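Local structure of lactaldehyde dehydrogenase (Escherichia coli, 2IMP) at residues A[104-115]-A[154-165]; A[26-34]-A[358-366]. The protein oxidises L-lactaldehyde irreversibly to L-lactate with NAD(+), also acting on glycolaldehyde, and serves the breakdown of L-fucose and L-rhamnose. All blocks are in the same frame, centred on the assembly; numbering follows the deposited sequence.

Contact 1 (A[104-115]-A[154-165]). With LAC (lactic acid), chain E.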
loop_
_atom_site.group_PDB
_atom_site.type_symbol
_atom_site.label_atom_id
_atom_site.label_comp_id
_atom_site.label_asym_id
_atom_site.label_seq_id
_atom_site.Cartn_x
_atom_site.Cartn_y
_atom_site.Cartn_z
ATOM N N GLU A 104 -0.479 24.591 -20.652
ATOM C CA GLU A 104 0.408 23.448 -20.811
ATOM C C GLU A 104 1.794 23.680 -20.159
ATOM O O GLU A 104 2.297 22.824 -19.436
ATOM C CB GLU A 104 0.611 23.109 -22.289
ATOM C CG GLU A 104 1.414 21.826 -22.477
ATOM C CD GLU A 104 1.704 21.493 -23.930
ATOM O OE1 GLU A 104 1.039 22.059 -24.821
ATOM O OE2 GLU A 104 2.593 20.651 -24.175
ATOM N N VAL A 105 2.392 24.840 -20.426
ATOM C CA VAL A 105 3.693 25.162 -19.847
ATOM C C VAL A 105 3.673 25.214 -18.301
ATOM O O VAL A 105 4.510 24.604 -17.636
ATOM C CB VAL A 105 4.232 26.504 -20.400
ATOM C CG1 VAL A 105 5.522 26.902 -19.665
ATOM C CG2 VAL A 105 4.508 26.368 -21.901
ATOM N N ALA A 106 2.709 25.946 -17.745
ATOM C CA ALA A 106 2.584 26.025 -16.298
ATOM C C ALA A 106 2.312 24.632 -15.670
ATOM O O ALA A 106 2.894 24.274 -14.650
ATOM C CB ALA A 106 1.474 26.993 -15.929
ATOM N N PHE A 107 1.433 23.863 -16.310
ATOM C CA PHE A 107 1.106 22.518 -15.843
ATOM C C PHE A 107 2.332 21.580 -15.873
ATOM O O PHE A 107 2.540 20.783 -14.958
ATOM C CB PHE A 107 -0.011 21.914 -16.705
ATOM C CG PHE A 107 -0.477 20.556 -16.241
ATOM C CD1 PHE A 107 -1.215 20.421 -15.070
ATOM C CD2 PHE A 107 -0.185 19.413 -16.983
ATOM C CE1 PHE A 107 -1.654 19.156 -14.640
ATOM C CE2 PHE A 107 -0.619 18.144 -16.560
ATOM C CZ PHE A 107 -1.352 18.018 -15.395
ATOM N N THR A 108 3.125 21.690 -16.939
ATOM C CA THR A 108 4.326 20.887 -17.078
ATOM C C THR A 108 5.312 21.111 -15.906
ATOM O O THR A 108 5.879 20.160 -15.362
ATOM C CB THR A 108 5.028 21.188 -18.424
ATOM O OG1 THR A 108 4.159 20.812 -19.495
ATOM C CG2 THR A 108 6.325 20.407 -18.553
ATOM N N ALA A 109 5.488 22.376 -15.529
ATOM C CA ALA A 109 6.352 22.717 -14.412
ATOM C C ALA A 109 5.800 22.150 -13.093
ATOM O O ALA A 109 6.545 21.591 -12.290
ATOM C CB ALA A 109 6.505 24.239 -14.301
ATOM N N ASP A 110 4.495 22.306 -12.879
ATOM C CA ASP A 110 3.881 21.759 -11.674
ATOM C C ASP A 110 3.970 20.218 -11.647
ATOM O O ASP A 110 4.198 19.615 -10.602
ATOM C CB ASP A 110 2.411 22.180 -11.564
ATOM C CG ASP A 110 2.240 23.678 -11.394
ATOM O OD1 ASP A 110 3.153 24.336 -10.855
ATOM O OD2 ASP A 110 1.179 24.196 -11.790
ATOM N N TYR A 111 3.801 19.605 -12.813
ATOM C CA TYR A 111 3.894 18.154 -12.924
ATOM C C TYR A 111 5.287 17.639 -12.507
ATOM O O TYR A 111 5.405 16.672 -11.756
ATOM C CB TYR A 111 3.579 17.726 -14.359
ATOM C CG TYR A 111 3.454 16.233 -14.559
ATOM C CD1 TYR A 111 4.579 15.442 -14.761
ATOM C CD2 TYR A 111 2.201 15.619 -14.589
ATOM C CE1 TYR A 111 4.465 14.076 -14.994
ATOM C CE2 TYR A 111 2.076 14.254 -14.822
ATOM C CZ TYR A 111 3.212 13.490 -15.028
ATOM O OH TYR A 111 3.094 12.149 -15.287
ATOM N N ILE A 112 6.327 18.307 -13.002
ATOM C CA ILE A 112 7.695 17.938 -12.648
ATOM C C ILE A 112 7.926 18.043 -11.123
ATOM O O ILE A 112 8.479 17.137 -10.512
ATOM C CB ILE A 112 8.727 18.825 -13.403
ATOM C CG1 ILE A 112 8.642 18.538 -14.912
ATOM C CG2 ILE A 112 10.134 18.570 -12.869
ATOM C CD1 ILE A 112 9.588 19.363 -15.788
ATOM N N ASP A 113 7.495 19.155 -10.534
ATOM C CA ASP A 113 7.611 19.331 -9.093
ATOM C C ASP A 113 6.857 18.217 -8.340
ATOM O O ASP A 113 7.367 17.651 -7.376
ATOM C CB ASP A 113 7.047 20.690 -8.657
ATOM C CG ASP A 113 7.997 21.843 -8.943
ATOM O OD1 ASP A 113 9.217 21.605 -9.077
ATOM O OD2 ASP A 113 7.520 22.997 -9.014
ATOM N N TYR A 114 5.637 17.935 -8.796
ATOM C CA TYR A 114 4.835 16.872 -8.203
ATOM C C TYR A 114 5.587 15.525 -8.230
ATOM O O TYR A 114 5.686 14.838 -7.211
ATOM C CB TYR A 114 3.493 16.737 -8.940
ATOM C CG TYR A 114 2.768 15.438 -8.652
ATOM C CD1 TYR A 114 2.095 15.232 -7.447
ATOM C CD2 TYR A 114 2.821 14.387 -9.562
ATOM C CE1 TYR A 114 1.498 13.994 -7.157
ATOM C CE2 TYR A 114 2.240 13.156 -9.285
ATOM C CZ TYR A 114 1.584 12.964 -8.086
ATOM O OH TYR A 114 1.052 11.727 -7.821
ATOM N N MET A 115 6.122 15.174 -9.396
ATOM C CA MET A 115 6.883 13.935 -9.526
ATOM C C MET A 115 8.143 13.895 -8.635
ATOM O O MET A 115 8.458 12.864 -8.038
ATOM C CB MET A 115 7.275 13.708 -10.987
ATOM C CG MET A 115 6.144 13.154 -11.847
ATOM S SD MET A 115 5.651 11.477 -11.342
ATOM C CE MET A 115 4.065 11.335 -12.116
ATOM N N PHE A 154 0.199 18.433 -27.109
ATOM C CA PHE A 154 0.782 18.546 -25.775
ATOM C C PHE A 154 2.249 18.066 -25.784
ATOM O O PHE A 154 2.688 17.329 -24.900
ATOM C CB PHE A 154 -0.013 17.728 -24.750
ATOM C CG PHE A 154 -1.368 18.293 -24.441
ATOM C CD1 PHE A 154 -2.469 17.970 -25.226
ATOM C CD2 PHE A 154 -1.534 19.193 -23.393
ATOM C CE1 PHE A 154 -3.724 18.515 -24.956
ATOM C CE2 PHE A 154 -2.784 19.743 -23.118
ATOM C CZ PHE A 154 -3.877 19.411 -23.910
ATOM N N PRO A 155 3.013 18.498 -26.802
ATOM C CA PRO A 155 4.420 18.132 -26.981
ATOM C C PRO A 155 5.335 18.449 -25.787
ATOM O O PRO A 155 6.192 17.640 -25.432
ATOM C CB PRO A 155 4.817 18.907 -28.231
ATOM C CG PRO A 155 4.015 20.166 -28.085
ATOM C CD PRO A 155 2.655 19.615 -27.700
ATOM N N PHE A 156 5.159 19.627 -25.196
ATOM C CA PHE A 156 5.984 20.028 -24.068
ATOM C C PHE A 156 5.691 19.194 -22.809
ATOM O O PHE A 156 6.598 18.609 -22.206
ATOM C CB PHE A 156 5.773 21.514 -23.770
ATOM C CG PHE A 156 6.829 22.117 -22.887
ATOM C CD1 PHE A 156 8.158 22.162 -23.302
ATOM C CD2 PHE A 156 6.500 22.623 -21.629
ATOM C CE1 PHE A 156 9.146 22.726 -22.484
ATOM C CE2 PHE A 156 7.481 23.189 -20.803
ATOM C CZ PHE A 156 8.806 23.231 -21.227
ATOM N N PHE A 157 4.417 19.146 -22.430
ATOM C CA PHE A 157 4.016 18.361 -21.279
ATOM C C PHE A 157 4.489 16.897 -21.377
ATOM O O PHE A 157 5.030 16.344 -20.421
ATOM C CB PHE A 157 2.493 18.389 -21.123
ATOM C CG PHE A 157 1.969 17.363 -20.159
ATOM C CD1 PHE A 157 2.388 17.357 -18.831
ATOM C CD2 PHE A 157 1.068 16.391 -20.581
ATOM C CE1 PHE A 157 1.924 16.395 -17.939
ATOM C CE2 PHE A 157 0.594 15.424 -19.697
ATOM C CZ PHE A 157 1.020 15.425 -18.375
ATOM N N LEU A 158 4.290 16.285 -22.539
ATOM C CA LEU A 158 4.705 14.904 -22.702
ATOM C C LEU A 158 6.208 14.656 -22.472
ATOM O O LEU A 158 6.608 13.536 -22.153
ATOM C CB LEU A 158 4.256 14.366 -24.057
ATOM C CG LEU A 158 2.739 14.126 -24.072
ATOM C CD1 LEU A 158 2.309 13.635 -25.431
ATOM C CD2 LEU A 158 2.367 13.100 -23.013
ATOM N N ILE A 159 7.031 15.691 -22.642
ATOM C CA ILE A 159 8.444 15.529 -22.339
ATOM C C ILE A 159 8.591 15.195 -20.837
ATOM O O ILE A 159 9.252 14.240 -20.450
ATOM C CB ILE A 159 9.252 16.830 -22.584
ATOM C CG1 ILE A 159 9.235 17.216 -24.062
ATOM C CG2 ILE A 159 10.686 16.637 -22.124
ATOM C CD1 ILE A 159 9.822 18.602 -24.317
ATOM N N ALA A 160 7.939 16.015 -20.019
ATOM C CA ALA A 160 7.963 15.853 -18.577
ATOM C C ALA A 160 7.246 14.581 -18.109
ATOM O O ALA A 160 7.716 13.888 -17.206
ATOM C CB ALA A 160 7.335 17.076 -17.904
ATOM N N ARG A 161 6.114 14.287 -18.739
ATOM C CA ARG A 161 5.348 13.107 -18.373
ATOM C C ARG A 161 6.193 11.820 -18.408
ATOM O O ARG A 161 5.917 10.861 -17.682
ATOM C CB ARG A 161 4.142 12.957 -19.292
ATOM C CG ARG A 161 3.113 11.945 -18.801
ATOM C CD ARG A 161 1.920 11.883 -19.748
ATOM N NE ARG A 161 0.660 12.026 -19.032
ATOM C CZ ARG A 161 -0.531 12.115 -19.614
ATOM N NH1 ARG A 161 -0.637 12.073 -20.941
ATOM N NH2 ARG A 161 -1.621 12.256 -18.868
ATOM N N LYS A 162 7.220 11.819 -19.256
ATOM C CA LYS A 162 8.097 10.662 -19.346
ATOM C C LYS A 162 9.439 10.841 -18.590
ATOM O O LYS A 162 9.807 9.990 -17.803
ATOM C CB LYS A 162 8.363 10.305 -20.817
ATOM C CG LYS A 162 7.087 10.064 -21.616
ATOM C CD LYS A 162 7.371 9.717 -23.072
ATOM C CE LYS A 162 6.086 9.732 -23.902
ATOM N NZ LYS A 162 5.052 8.783 -23.398
ATOM N N MET A 163 10.130 11.960 -18.813
ATOM C CA MET A 163 11.417 12.196 -18.160
ATOM C C MET A 163 11.387 12.422 -16.623
ATOM O O MET A 163 12.311 12.008 -15.925
ATOM C CB MET A 163 12.157 13.368 -18.841
ATOM C CG MET A 163 11.668 14.772 -18.484
ATOM S SD MET A 163 12.294 15.404 -16.894
ATOM C CE MET A 163 13.976 15.817 -17.313
ATOM N N ALA A 164 10.342 13.069 -16.112
ATOM C CA ALA A 164 10.249 13.319 -14.677
ATOM C C ALA A 164 10.228 12.015 -13.827
ATOM O O ALA A 164 11.056 11.842 -12.931
ATOM C CB ALA A 164 9.013 14.185 -14.372
ATOM N N PRO A 165 9.293 11.092 -14.118
ATOM C CA PRO A 165 9.229 9.834 -13.358
ATOM C C PRO A 165 10.519 9.021 -13.625
ATOM O O PRO A 165 11.084 8.411 -12.719
ATOM C CB PRO A 165 8.007 9.122 -13.942
ATOM C CG PRO A 165 7.225 10.223 -14.616
ATOM C CD PRO A 165 8.268 11.123 -15.173
HETATM C C LAC E . -3.351 13.262 -22.894
HETATM C CA LAC E . -2.757 13.464 -24.255
HETATM C CB LAC E . -1.884 14.731 -24.252
HETATM O O LAC E . -3.081 12.251 -22.246
HETATM O OHN LAC E . -1.909 12.352 -24.592
HETATM O OXT LAC E . -4.210 14.168 -22.413
HETATM O O HOH W 1 3.995 9.259 -15.631
#

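Contact 2 (A[26-34]-A[358-366])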
loop_
_atom_site.group_PDB
_atom_site.type_symbol
_atom_site.label_atom_id
_atom_site.label_comp_id
_atom_site.label_asym_id
_atom_site.label_seq_id
_atom_site.Cartn_x
_atom_site.Cartn_y
_atom_site.Cartn_z
ATOM N N VAL A 26 10.434 22.648 -40.201
ATOM C CA VAL A 26 9.362 22.768 -39.232
ATOM C C VAL A 26 8.467 23.957 -39.633
ATOM O O VAL A 26 8.922 25.100 -39.692
ATOM C CB VAL A 26 9.901 22.969 -37.804
ATOM C CG1 VAL A 26 8.744 23.127 -36.831
ATOM C CG2 VAL A 26 10.761 21.772 -37.405
ATOM N N VAL A 27 7.210 23.661 -39.930
ATOM C CA VAL A 27 6.276 24.667 -40.393
ATOM C C VAL A 27 5.216 25.157 -39.393
ATOM O O VAL A 27 4.804 24.422 -38.498
ATOM C CB VAL A 27 5.529 24.136 -41.640
ATOM C CG1 VAL A 27 4.462 25.104 -42.059
ATOM C CG2 VAL A 27 6.510 23.899 -42.776
ATOM N N ASN A 28 4.801 26.409 -39.561
ATOM C CA ASN A 28 3.739 26.980 -38.749
ATOM C C ASN A 28 2.384 26.563 -39.357
ATOM O O ASN A 28 2.021 27.019 -40.435
ATOM C CB ASN A 28 3.838 28.504 -38.734
ATOM C CG ASN A 28 2.823 29.145 -37.806
ATOM O OD1 ASN A 28 1.674 28.706 -37.722
ATOM N ND2 ASN A 28 3.238 30.198 -37.113
ATOM N N PRO A 29 1.635 25.693 -38.671
ATOM C CA PRO A 29 0.341 25.220 -39.170
ATOM C C PRO A 29 -0.696 26.315 -39.547
ATOM O O PRO A 29 -1.649 26.051 -40.282
ATOM C CB PRO A 29 -0.141 24.315 -38.045
ATOM C CG PRO A 29 0.387 25.016 -36.834
ATOM C CD PRO A 29 1.803 25.341 -37.250
ATOM N N ALA A 30 -0.506 27.524 -39.039
ATOM C CA ALA A 30 -1.427 28.610 -39.347
ATOM C C ALA A 30 -1.091 29.361 -40.658
ATOM O O ALA A 30 -1.985 29.810 -41.373
ATOM C CB ALA A 30 -1.469 29.599 -38.182
ATOM N N THR A 31 0.202 29.461 -40.959
ATOM C CA THR A 31 0.676 30.174 -42.139
ATOM C C THR A 31 1.492 29.333 -43.147
ATOM O O THR A 31 1.814 29.805 -44.240
ATOM C CB THR A 31 1.568 31.352 -41.726
ATOM O OG1 THR A 31 2.786 30.845 -41.163
ATOM C CG2 THR A 31 0.869 32.214 -40.688
ATOM N N GLU A 32 1.818 28.104 -42.766
ATOM C CA GLU A 32 2.613 27.228 -43.613
ATOM C C GLU A 32 4.059 27.714 -43.849
ATOM O O GLU A 32 4.771 27.184 -44.700
ATOM C CB GLU A 32 1.918 27.009 -44.954
ATOM C CG GLU A 32 0.781 26.013 -44.882
ATOM C CD GLU A 32 0.040 25.894 -46.191
ATOM O OE1 GLU A 32 -0.767 26.796 -46.503
ATOM O OE2 GLU A 32 0.273 24.905 -46.914
ATOM N N ALA A 33 4.475 28.721 -43.093
ATOM C CA ALA A 33 5.830 29.236 -43.214
ATOM C C ALA A 33 6.853 28.429 -42.381
ATOM O O ALA A 33 6.526 27.936 -41.299
ATOM C CB ALA A 33 5.870 30.698 -42.795
ATOM N N VAL A 34 8.070 28.299 -42.903
ATOM C CA VAL A 34 9.128 27.569 -42.217
ATOM C C VAL A 34 9.710 28.343 -41.013
ATOM O O VAL A 34 10.365 29.370 -41.176
ATOM C CB VAL A 34 10.269 27.212 -43.192
ATOM C CG1 VAL A 34 11.358 26.432 -42.467
ATOM C CG2 VAL A 34 9.714 26.394 -44.350
ATOM N N VAL A 358 -11.991 24.577 -45.082
ATOM C CA VAL A 358 -11.573 25.896 -45.536
ATOM C C VAL A 358 -10.389 25.798 -46.520
ATOM O O VAL A 358 -9.520 24.943 -46.353
ATOM C CB VAL A 358 -11.136 26.775 -44.342
ATOM C CG1 VAL A 358 -10.624 28.117 -44.838
ATOM C CG2 VAL A 358 -12.298 26.969 -43.386
ATOM N N GLU A 359 -10.361 26.656 -47.535
ATOM C CA GLU A 359 -9.271 26.611 -48.497
ATOM C C GLU A 359 -8.399 27.887 -48.545
ATOM O O GLU A 359 -8.879 28.975 -48.856
ATOM C CB GLU A 359 -9.819 26.288 -49.890
ATOM C CG GLU A 359 -8.745 25.921 -50.906
ATOM C CD GLU A 359 -9.301 25.154 -52.097
ATOM O OE1 GLU A 359 -10.156 25.704 -52.826
ATOM O OE2 GLU A 359 -8.878 23.996 -52.305
ATOM N N GLY A 360 -7.121 27.718 -48.224
ATOM C CA GLY A 360 -6.189 28.829 -48.217
ATOM C C GLY A 360 -4.976 28.490 -47.368
ATOM O O GLY A 360 -4.674 27.316 -47.163
ATOM N N LYS A 361 -4.281 29.512 -46.878
ATOM C CA LYS A 361 -3.100 29.311 -46.040
ATOM C C LYS A 361 -3.388 28.558 -44.722
ATOM O O LYS A 361 -4.430 28.756 -44.102
ATOM C CB LYS A 361 -2.457 30.661 -45.708
ATOM C CG LYS A 361 -1.802 31.363 -46.886
ATOM C CD LYS A 361 -0.577 30.606 -47.367
ATOM C CE LYS A 361 0.161 31.378 -48.450
ATOM N NZ LYS A 361 1.398 30.671 -48.886
ATOM N N GLY A 362 -2.456 27.706 -44.310
ATOM C CA GLY A 362 -2.645 26.954 -43.082
ATOM C C GLY A 362 -3.616 25.806 -43.277
ATOM O O GLY A 362 -4.086 25.572 -44.389
ATOM N N TYR A 363 -3.919 25.087 -42.201
ATOM C CA TYR A 363 -4.834 23.956 -42.282
ATOM C C TYR A 363 -6.057 24.081 -41.363
ATOM O O TYR A 363 -6.109 23.474 -40.294
ATOM C CB TYR A 363 -4.085 22.661 -41.963
ATOM C CG TYR A 363 -2.690 22.645 -42.530
ATOM C CD1 TYR A 363 -1.594 23.003 -41.743
ATOM C CD2 TYR A 363 -2.469 22.346 -43.870
ATOM C CE1 TYR A 363 -0.316 23.073 -42.281
ATOM C CE2 TYR A 363 -1.195 22.416 -44.420
ATOM C CZ TYR A 363 -0.124 22.781 -43.621
ATOM O OH TYR A 363 1.134 22.882 -44.169
ATOM N N TYR A 364 -7.038 24.863 -41.797
ATOM C CA TYR A 364 -8.228 25.065 -40.991
ATOM C C TYR A 364 -9.468 24.254 -41.388
ATOM O O TYR A 364 -9.776 24.090 -42.570
ATOM C CB TYR A 364 -8.609 26.546 -40.977
ATOM C CG TYR A 364 -7.525 27.449 -40.460
ATOM C CD1 TYR A 364 -6.518 27.919 -41.302
ATOM C CD2 TYR A 364 -7.491 27.822 -39.116
ATOM C CE1 TYR A 364 -5.503 28.735 -40.818
ATOM C CE2 TYR A 364 -6.483 28.635 -38.623
ATOM C CZ TYR A 364 -5.495 29.089 -39.473
ATOM O OH TYR A 364 -4.503 29.897 -38.975
ATOM N N TYR A 365 -10.153 23.743 -40.374
ATOM C CA TYR A 365 -11.392 23.012 -40.566
ATOM C C TYR A 365 -12.455 23.527 -39.581
ATOM O O TYR A 365 -12.234 23.538 -38.373
ATOM C CB TYR A 365 -11.199 21.508 -40.372
ATOM C CG TYR A 365 -12.332 20.709 -40.976
ATOM C CD1 TYR A 365 -12.387 20.475 -42.350
ATOM C CD2 TYR A 365 -13.392 20.255 -40.190
ATOM C CE1 TYR A 365 -13.469 19.814 -42.928
ATOM C CE2 TYR A 365 -14.480 19.594 -40.757
ATOM C CZ TYR A 365 -14.512 19.382 -42.128
ATOM O OH TYR A 365 -15.598 18.767 -42.702
ATOM N N PRO A 366 -13.611 23.958 -40.093
ATOM C CA PRO A 366 -14.685 24.482 -39.247
ATOM C C PRO A 366 -15.325 23.498 -38.251
ATOM O O PRO A 366 -15.454 22.304 -38.530
ATOM C CB PRO A 366 -15.694 24.994 -40.268
ATOM C CG PRO A 366 -15.573 23.978 -41.357
ATOM C CD PRO A 366 -14.066 23.830 -41.489
HETATM O O HOH W 2 -3.537 31.910 -40.563
#

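Contact 1 (A[104-115]-A[154-165])
Helical segments 104-115 and 155-165 run side by side, their axes 7° from parallel and 8.8 Å apart at closest, and Thr108 and Phe157 mark the near approach. Phe157 is the knob in the hole formed by Glu104, Phe107, Thr108 and Tyr111. Its CE1 edge points at one face of Tyr111, 3.4 Å from CD2, in a T-shaped pair, while Phe107 CE2 lies over a face of Phe157. Glu104, CG anti to the backbone N (chi1 -174°) and the chain extended, accepts Phe157 N on the anti lone pair of OE2 (2.9 Å) in a nearly straight bond; OE1 forms a salt bridge with Lys96. Replacing Glu104 by an alanine would probably leave Phe157 N without this acceptor and Lys96 without that countercharge. Thr108 OG1 gives its hydrogen to Glu104 O, and its CG2 meets Ala160 CB at 3.5 Å. Farther along, Ile112 and Met115 pack on Ala160, Ala164 and Pro165. Tyr111 OH, bonded to Asp461, touches Arg161 CG. Phe157 CE2 lies over the centre of the Arg161 guanidinium, whose NH1 gives lactate O a nearly straight bond (2.8 Å). This buried, nearly parallel helix pair backs the lactate pocket of an aldehyde dehydrogenase.

Contact 2 (A[26-34]-A[358-366])
The turn of the beta-hairpin between strands 23-27 and 34-39 meets, through Pro29, Ala30 and Glu32, the loop joining strands 350-353 and 368-371. The closest backbones are those of Ala30 and Gly362, whose CA atoms are 4.3 Å apart. Two hydrogen bonds join the segments. Tyr363 N reaches Pro29 O at 3.1 Å, lying almost in line with the carbonyl bond, and Gly362 N donates to Glu32 OE1 at 2.9 Å, coming from above the carboxylate plane rather than within it. Between them, Gly362 CA makes a CH...O contact with Ala30 O. Its positive phi (76°) suits a glycine, and a beta carbon on this residue would run into the carbonyl oxygens of Ala30 and Pro29. Glu32 has CG anti to its own carbonyl carbon (chi1 -78°), and the extended chain passes beside Tyr363, with CG 3.2 Å from Tyr363 OH and the carboxylate steeply inclined to the ring. On the same side of the ring, but nearer its root, Pro29 O lies 3.4 Å from Tyr363 CD1. Lys361 NZ stays 5.0 Å from Glu32 OE1, opposite in charge but not in contact. A water donates to Ala30 O and is bonded to Tyr364 OH, bridging the segments beside Ala30 CB. Within the hairpin turn, Asn28 OD1 accepts Ala30 N in an Asx turn. Tyr363 bonds through its backbone to Leu328 and rests its ring on Ala331 and Leu334 of helix 331-346; Tyr365 packs farther along that helix on Val337 and Val341, while the hairpin strands 23-27 and 34-39 pair behind the turn.

How the contacts relate
Contact 1 is a buried helix pair about 11 Å from the chain centre, whereas contact 2 lies about 22 Å out and is only partly covered; their centres are 28 Å apart, with no shared element. In sequence, contact 1 is nested in the loop contact 2 closes. Contact 1 covers nearly twice the area and relies on aromatic and aliphatic side chains, with one carboxylate bonding to a helix nitrogen. All touching residues of contact 2 are loop or turn; backbone groups, a glycine and a water share it with the side chains of Glu32 and Tyr363. Contact 1 holds a lactate-binding arginine; in contact 2, the Tyr363 side chain is about 10 Å from the bound dinucleotide.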